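Local coordinates for CmeC (Campylobacter jejuni, PDB 4MT4), which forms a trimeric outer membrane channel of the outer membrane factor family and probably serves as the exit duct for compounds pumped out by efflux, at residues S144-E149 / G448-S453; N174-A179 / A215-E220. All blocks are in the same frame, centred on the assembly; numbering follows the deposited sequence.

Interaction 1: residues S144-E149 / G448-S453; sequences SEYDYE and GGFEQS
Glu149 and Tyr146 meet Phe450 and Gln452 from a helical turn in which one carbonyl oxygen, Glu145 O, takes two amides: Glu149 N at 3.1 Å and, more weakly, Tyr148 N. That turn belongs to the long helix 129-195, while 448-453 is an irregular strip of chain running between helices 411-445 and 456-463. The centre of the contact is the aromatic pair Tyr146-Phe450. The rings of Tyr146 and Phe450 have their planes 82° apart, and the two side chains cross at about a right angle in an oblique encounter. Phe450 CZ meets the tyrosine obliquely, 3.5 Å from both CD1 and CE1 of Tyr146, and Tyr146 CE1 lies in the plane of the phenylalanine ring, at its edge. Phe450 gets there because CG is anti to the backbone N (chi1 172°), which throws the ring across to the helix. Further out, Tyr146 OH lies 3.3 Å from Gln452 CG, a van der Waals contact with the methylene and not a bond. Next along the phenylalanine ring, toward CD1, the bent chain of Glu149 lays CG 3.9 Å from Phe450 CE1, with the carboxylate plane turned 53° from the ring.

Pro273 of helix 273-293 touches both Glu149 and Phe450, Thr456 touches Tyr146, and Gln452 makes backbone hydrogen bonds with Leu270. The contact thus sits where this loop, the short helix 456-463 and the start of helix 273-293 pack against the long helix 129-195, probably the equatorial region known from TolC-like channels. No hydrogen bond joins the segments, so the join rests on aromatic and methylene carbon. Buried Glu149 has OE1 close to Glu463 OE2, and such neighbouring carboxylates would probably be eased if one of them held a proton.

Interaction 2: residues N174-A179 / A215-E220; sequences NALKEA and ALQYNE
Leu176 and Lys177 pack against Gln217 and Tyr218 in an antiparallel helical hairpin of the kind that builds the long alpha-barrel of outer membrane factors. Helices 129-195 and 201-236 are its arms. Their short segments run 158° apart in direction, with axes approaching to 8.8 Å, and residues 215-220 fall in a predicted coiled coil. Leu176 and Tyr218 sit level with each other across the gap, their CA atoms 5.2 Å apart.

Tyr218 is the side chain to look at. With CG anti to the backbone N (chi1 -173°), its ring reaches across to the first helix and sets one face against the backbone at Leu176 and Lys177. Leu176 O and Lys177 CA both stand over this face, offset toward the rim; the CH-pi contact puts Lys177 CA 3.8 Å from the centroid of the Tyr218 ring. Lys177 is stretched out through all four torsions and runs alongside the tyrosine, pointing the same way, so that its methylenes file past the hydroxyl. The ring also makes a cation-pi contact with Lys222, one turn further along its own helix.

Leu176 works beside it. Its two methyls touch Gln217 at different places, Leu176 CD1 3.6 Å from Gln217 O. Gln217 OE1 hydrogen-bonds Ser213 OG on its own helix, while NE2 stays beside Leu176 CD2, and both Leu176 and Gln217 also touch Leu422 of helix 411-445. Leu176 CD2, the remaining methyl, rests 3.7 Å from Gln217 CB.

Helix 129-195 carries one side of both contacts, whose centres lie 44 Å apart; the nearest atoms are about 32 Å from each other, so the two never touch. Along the chain the order is 144-149, 174-179, 215-220 and 448-453. Interaction 2 therefore closes early, between helices joined by a short turn, whereas interaction 1 brings together residues some 300 positions apart, just after the second long helical pair, 339-405 and 411-445. Interaction 1 is buried near the centre of the folded chain, and interaction 2 lies at the surface, further toward the hairpin end, so one long helix joins the loop packing around its first part to hairpin and subunit packing further along.

Interaction 1: residues S144-E149 / G448-S453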
loop_
_atom_site.group_PDB
_atom_site.type_symbol
_atom_site.label_atom_id
_atom_site.label_comp_id
_atom_site.label_asym_id
_atom_site.label_seq_id
_atom_site.Cartn_x
_atom_site.Cartn_y
_atom_site.Cartn_z
ATOM N N SER B 144 -1.026 20.372 0.931
ATOM C CA SER B 144 -2.283 19.718 1.275
ATOM C C SER B 144 -3.421 20.234 0.400
ATOM O O SER B 144 -4.379 19.514 0.126
ATOM C CB SER B 144 -2.618 19.931 2.755
ATOM O OG SER B 144 -2.899 21.293 3.027
ATOM N N GLU B 145 -3.309 21.486 -0.034
ATOM C CA GLU B 145 -4.300 22.074 -0.928
ATOM C C GLU B 145 -4.209 21.446 -2.315
ATOM O O GLU B 145 -5.224 21.123 -2.934
ATOM C CB GLU B 145 -4.116 23.589 -1.023
ATOM C CG GLU B 145 -4.580 24.355 0.204
ATOM C CD GLU B 145 -4.472 25.857 0.023
ATOM O OE1 GLU B 145 -3.403 26.332 -0.414
ATOM O OE2 GLU B 145 -5.461 26.560 0.312
ATOM N N TYR B 146 -2.980 21.274 -2.794
ATOM C CA TYR B 146 -2.740 20.638 -4.083
ATOM C C TYR B 146 -3.095 19.157 -4.032
ATOM O O TYR B 146 -3.530 18.580 -5.029
ATOM C CB TYR B 146 -1.282 20.820 -4.505
ATOM C CG TYR B 146 -0.903 22.254 -4.805
ATOM C CD1 TYR B 146 -1.810 23.124 -5.396
ATOM C CD2 TYR B 146 0.362 22.739 -4.495
ATOM C CE1 TYR B 146 -1.467 24.433 -5.673
ATOM C CE2 TYR B 146 0.713 24.046 -4.768
ATOM C CZ TYR B 146 -0.206 24.889 -5.356
ATOM O OH TYR B 146 0.138 26.194 -5.629
ATOM N N ASP B 147 -2.901 18.548 -2.865
ATOM C CA ASP B 147 -3.283 17.156 -2.653
ATOM C C ASP B 147 -4.800 17.000 -2.692
ATOM O O ASP B 147 -5.313 15.970 -3.122
ATOM C CB ASP B 147 -2.740 16.635 -1.320
ATOM C CG ASP B 147 -1.275 16.255 -1.394
ATOM O OD1 ASP B 147 -0.769 16.041 -2.515
ATOM O OD2 ASP B 147 -0.628 16.159 -0.329
ATOM N N TYR B 148 -5.511 18.029 -2.245
ATOM C CA TYR B 148 -6.969 18.018 -2.285
ATOM C C TYR B 148 -7.471 18.140 -3.718
ATOM O O TYR B 148 -8.426 17.472 -4.113
ATOM C CB TYR B 148 -7.551 19.146 -1.433
ATOM C CG TYR B 148 -9.053 19.293 -1.566
ATOM C CD1 TYR B 148 -9.914 18.409 -0.929
ATOM C CD2 TYR B 148 -9.608 20.317 -2.324
ATOM C CE1 TYR B 148 -11.287 18.540 -1.046
ATOM C CE2 TYR B 148 -10.978 20.455 -2.447
ATOM C CZ TYR B 148 -11.813 19.564 -1.807
ATOM O OH TYR B 148 -13.179 19.697 -1.924
ATOM N N GLU B 149 -6.821 19.004 -4.491
ATOM C CA GLU B 149 -7.147 19.177 -5.900
ATOM C C GLU B 149 -6.869 17.894 -6.673
ATOM O O GLU B 149 -7.630 17.509 -7.559
ATOM C CB GLU B 149 -6.350 20.336 -6.502
ATOM C CG GLU B 149 -6.655 21.695 -5.888
ATOM C CD GLU B 149 -7.933 22.315 -6.425
ATOM O OE1 GLU B 149 -8.704 21.612 -7.112
ATOM O OE2 GLU B 149 -8.163 23.514 -6.164
ATOM N N GLY B 448 -7.023 18.271 -15.517
ATOM C CA GLY B 448 -8.464 18.431 -15.426
ATOM C C GLY B 448 -8.939 19.866 -15.284
ATOM O O GLY B 448 -10.060 20.113 -14.841
ATOM N N GLY B 449 -8.088 20.816 -15.660
ATOM C CA GLY B 449 -8.453 22.221 -15.625
ATOM C C GLY B 449 -7.815 22.994 -14.487
ATOM O O GLY B 449 -8.091 24.179 -14.302
ATOM N N PHE B 450 -6.959 22.324 -13.722
ATOM C CA PHE B 450 -6.273 22.965 -12.607
ATOM C C PHE B 450 -5.219 23.951 -13.095
ATOM O O PHE B 450 -4.458 23.659 -14.017
ATOM C CB PHE B 450 -5.628 21.916 -11.697
ATOM C CG PHE B 450 -4.734 22.497 -10.637
ATOM C CD1 PHE B 450 -5.269 23.044 -9.483
ATOM C CD2 PHE B 450 -3.356 22.484 -10.788
ATOM C CE1 PHE B 450 -4.451 23.575 -8.505
ATOM C CE2 PHE B 450 -2.531 23.015 -9.815
ATOM C CZ PHE B 450 -3.079 23.560 -8.670
ATOM N N GLU B 451 -5.186 25.125 -12.472
ATOM C CA GLU B 451 -4.168 26.126 -12.765
ATOM C C GLU B 451 -3.531 26.616 -11.467
ATOM O O GLU B 451 -4.186 27.258 -10.646
ATOM C CB GLU B 451 -4.768 27.294 -13.553
ATOM C CG GLU B 451 -5.326 26.913 -14.921
ATOM C CD GLU B 451 -4.244 26.602 -15.943
ATOM O OE1 GLU B 451 -3.052 26.834 -15.653
ATOM O OE2 GLU B 451 -4.592 26.127 -17.046
ATOM N N GLN B 452 -2.252 26.300 -11.292
ATOM C CA GLN B 452 -1.540 26.580 -10.048
ATOM C C GLN B 452 -1.480 28.071 -9.720
ATOM O O GLN B 452 -1.482 28.459 -8.550
ATOM C CB GLN B 452 -0.121 26.006 -10.121
ATOM C CG GLN B 452 0.713 26.219 -8.869
ATOM C CD GLN B 452 2.124 25.686 -9.010
ATOM O OE1 GLN B 452 2.330 24.523 -9.358
ATOM N NE2 GLN B 452 3.108 26.539 -8.749
ATOM N N SER B 453 -1.438 28.901 -10.757
ATOM C CA SER B 453 -1.276 30.343 -10.586
ATOM C C SER B 453 -2.482 31.013 -9.926
ATOM O O SER B 453 -2.360 32.098 -9.357
ATOM C CB SER B 453 -0.998 30.997 -11.940
ATOM O OG SER B 453 -2.007 30.666 -12.881
#

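Interaction 2: residues N174-A179 / A215-E220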
loop_
_atom_site.group_PDB
_atom_site.type_symbol
_atom_site.label_atom_id
_atom_site.label_comp_id
_atom_site.label_asym_id
_atom_site.label_seq_id
_atom_site.Cartn_x
_atom_site.Cartn_y
_atom_site.Cartn_z
ATOM N N ASN B 174 -27.578 -6.483 -21.935
ATOM C CA ASN B 174 -28.790 -6.385 -22.737
ATOM C C ASN B 174 -28.634 -7.105 -24.072
ATOM O O ASN B 174 -29.582 -7.700 -24.584
ATOM C CB ASN B 174 -29.160 -4.920 -22.971
ATOM C CG ASN B 174 -30.652 -4.673 -22.868
ATOM O OD1 ASN B 174 -31.400 -4.903 -23.820
ATOM N ND2 ASN B 174 -31.094 -4.198 -21.710
ATOM N N ALA B 175 -27.431 -7.041 -24.633
ATOM C CA ALA B 175 -27.128 -7.729 -25.884
ATOM C C ALA B 175 -27.139 -9.237 -25.670
ATOM O O ALA B 175 -27.581 -9.996 -26.532
ATOM C CB ALA B 175 -25.784 -7.276 -26.430
ATOM N N LEU B 176 -26.649 -9.661 -24.512
ATOM C CA LEU B 176 -26.618 -11.075 -24.162
ATOM C C LEU B 176 -27.986 -11.556 -23.683
ATOM O O LEU B 176 -28.242 -12.759 -23.625
ATOM C CB LEU B 176 -25.549 -11.336 -23.099
ATOM C CG LEU B 176 -24.139 -11.563 -23.650
ATOM C CD1 LEU B 176 -23.081 -11.278 -22.602
ATOM C CD2 LEU B 176 -24.013 -12.988 -24.151
ATOM N N LYS B 177 -28.862 -10.616 -23.341
ATOM C CA LYS B 177 -30.236 -10.955 -22.989
ATOM C C LYS B 177 -30.981 -11.432 -24.228
ATOM O O LYS B 177 -31.567 -12.516 -24.234
ATOM C CB LYS B 177 -30.962 -9.760 -22.368
ATOM C CG LYS B 177 -32.429 -10.026 -22.063
ATOM C CD LYS B 177 -33.118 -8.808 -21.468
ATOM C CE LYS B 177 -34.587 -9.092 -21.184
ATOM N NZ LYS B 177 -35.295 -7.910 -20.616
ATOM N N GLU B 178 -30.949 -10.613 -25.276
ATOM C CA GLU B 178 -31.574 -10.951 -26.550
ATOM C C GLU B 178 -30.952 -12.197 -27.163
ATOM O O GLU B 178 -31.653 -13.040 -27.723
ATOM C CB GLU B 178 -31.461 -9.778 -27.526
ATOM C CG GLU B 178 -31.531 -10.166 -29.002
ATOM C CD GLU B 178 -32.867 -10.764 -29.399
ATOM O OE1 GLU B 178 -33.859 -10.577 -28.661
ATOM O OE2 GLU B 178 -32.921 -11.424 -30.458
ATOM N N ALA B 179 -29.631 -12.296 -27.060
ATOM C CA ALA B 179 -28.904 -13.453 -27.560
ATOM C C ALA B 179 -29.371 -14.722 -26.859
ATOM O O ALA B 179 -29.372 -15.802 -27.444
ATOM C CB ALA B 179 -27.408 -13.263 -27.375
ATOM N N ALA B 215 -26.940 -18.863 -21.852
ATOM C CA ALA B 215 -27.441 -18.634 -20.499
ATOM C C ALA B 215 -26.290 -18.409 -19.525
ATOM O O ALA B 215 -26.399 -17.621 -18.588
ATOM C CB ALA B 215 -28.299 -19.805 -20.043
ATOM N N LEU B 216 -25.185 -19.106 -19.763
ATOM C CA LEU B 216 -23.988 -18.961 -18.946
ATOM C C LEU B 216 -23.327 -17.608 -19.184
ATOM O O LEU B 216 -22.935 -16.921 -18.242
ATOM C CB LEU B 216 -23.000 -20.091 -19.244
ATOM C CG LEU B 216 -21.678 -20.071 -18.475
ATOM C CD1 LEU B 216 -21.929 -20.096 -16.976
ATOM C CD2 LEU B 216 -20.798 -21.237 -18.898
ATOM N N GLN B 217 -23.212 -17.229 -20.454
ATOM C CA GLN B 217 -22.635 -15.942 -20.830
ATOM C C GLN B 217 -23.503 -14.792 -20.336
ATOM O O GLN B 217 -22.996 -13.744 -19.941
ATOM C CB GLN B 217 -22.464 -15.850 -22.347
ATOM C CG GLN B 217 -21.468 -16.840 -22.922
ATOM C CD GLN B 217 -21.513 -16.898 -24.436
ATOM O OE1 GLN B 217 -21.695 -17.967 -25.022
ATOM N NE2 GLN B 217 -21.349 -15.748 -25.079
ATOM N N TYR B 218 -24.814 -15.003 -20.360
ATOM C CA TYR B 218 -25.774 -14.002 -19.913
ATOM C C TYR B 218 -25.570 -13.664 -18.435
ATOM O O TYR B 218 -25.438 -12.494 -18.074
ATOM C CB TYR B 218 -27.203 -14.498 -20.159
ATOM C CG TYR B 218 -28.296 -13.483 -19.883
ATOM C CD1 TYR B 218 -28.014 -12.126 -19.786
ATOM C CD2 TYR B 218 -29.614 -13.890 -19.715
ATOM C CE1 TYR B 218 -29.013 -11.205 -19.529
ATOM C CE2 TYR B 218 -30.617 -12.980 -19.459
ATOM C CZ TYR B 218 -30.314 -11.638 -19.369
ATOM O OH TYR B 218 -31.313 -10.728 -19.111
ATOM N N ASN B 219 -25.538 -14.689 -17.588
ATOM C CA ASN B 219 -25.384 -14.491 -16.148
ATOM C C ASN B 219 -24.024 -13.912 -15.767
ATOM O O ASN B 219 -23.890 -13.252 -14.737
ATOM C CB ASN B 219 -25.615 -15.808 -15.409
ATOM C CG ASN B 219 -27.085 -16.172 -15.318
ATOM O OD1 ASN B 219 -27.933 -15.313 -15.076
ATOM N ND2 ASN B 219 -27.396 -17.447 -15.515
ATOM N N GLU B 220 -23.017 -14.166 -16.597
ATOM C CA GLU B 220 -21.702 -13.568 -16.400
ATOM C C GLU B 220 -21.776 -12.064 -16.615
ATOM O O GLU B 220 -21.133 -11.289 -15.908
ATOM C CB GLU B 220 -20.673 -14.187 -17.346
ATOM C CG GLU B 220 -19.876 -15.329 -16.738
ATOM C CD GLU B 220 -18.975 -14.867 -15.608
ATOM O OE1 GLU B 220 -18.407 -13.760 -15.711
ATOM O OE2 GLU B 220 -18.836 -15.612 -14.615
#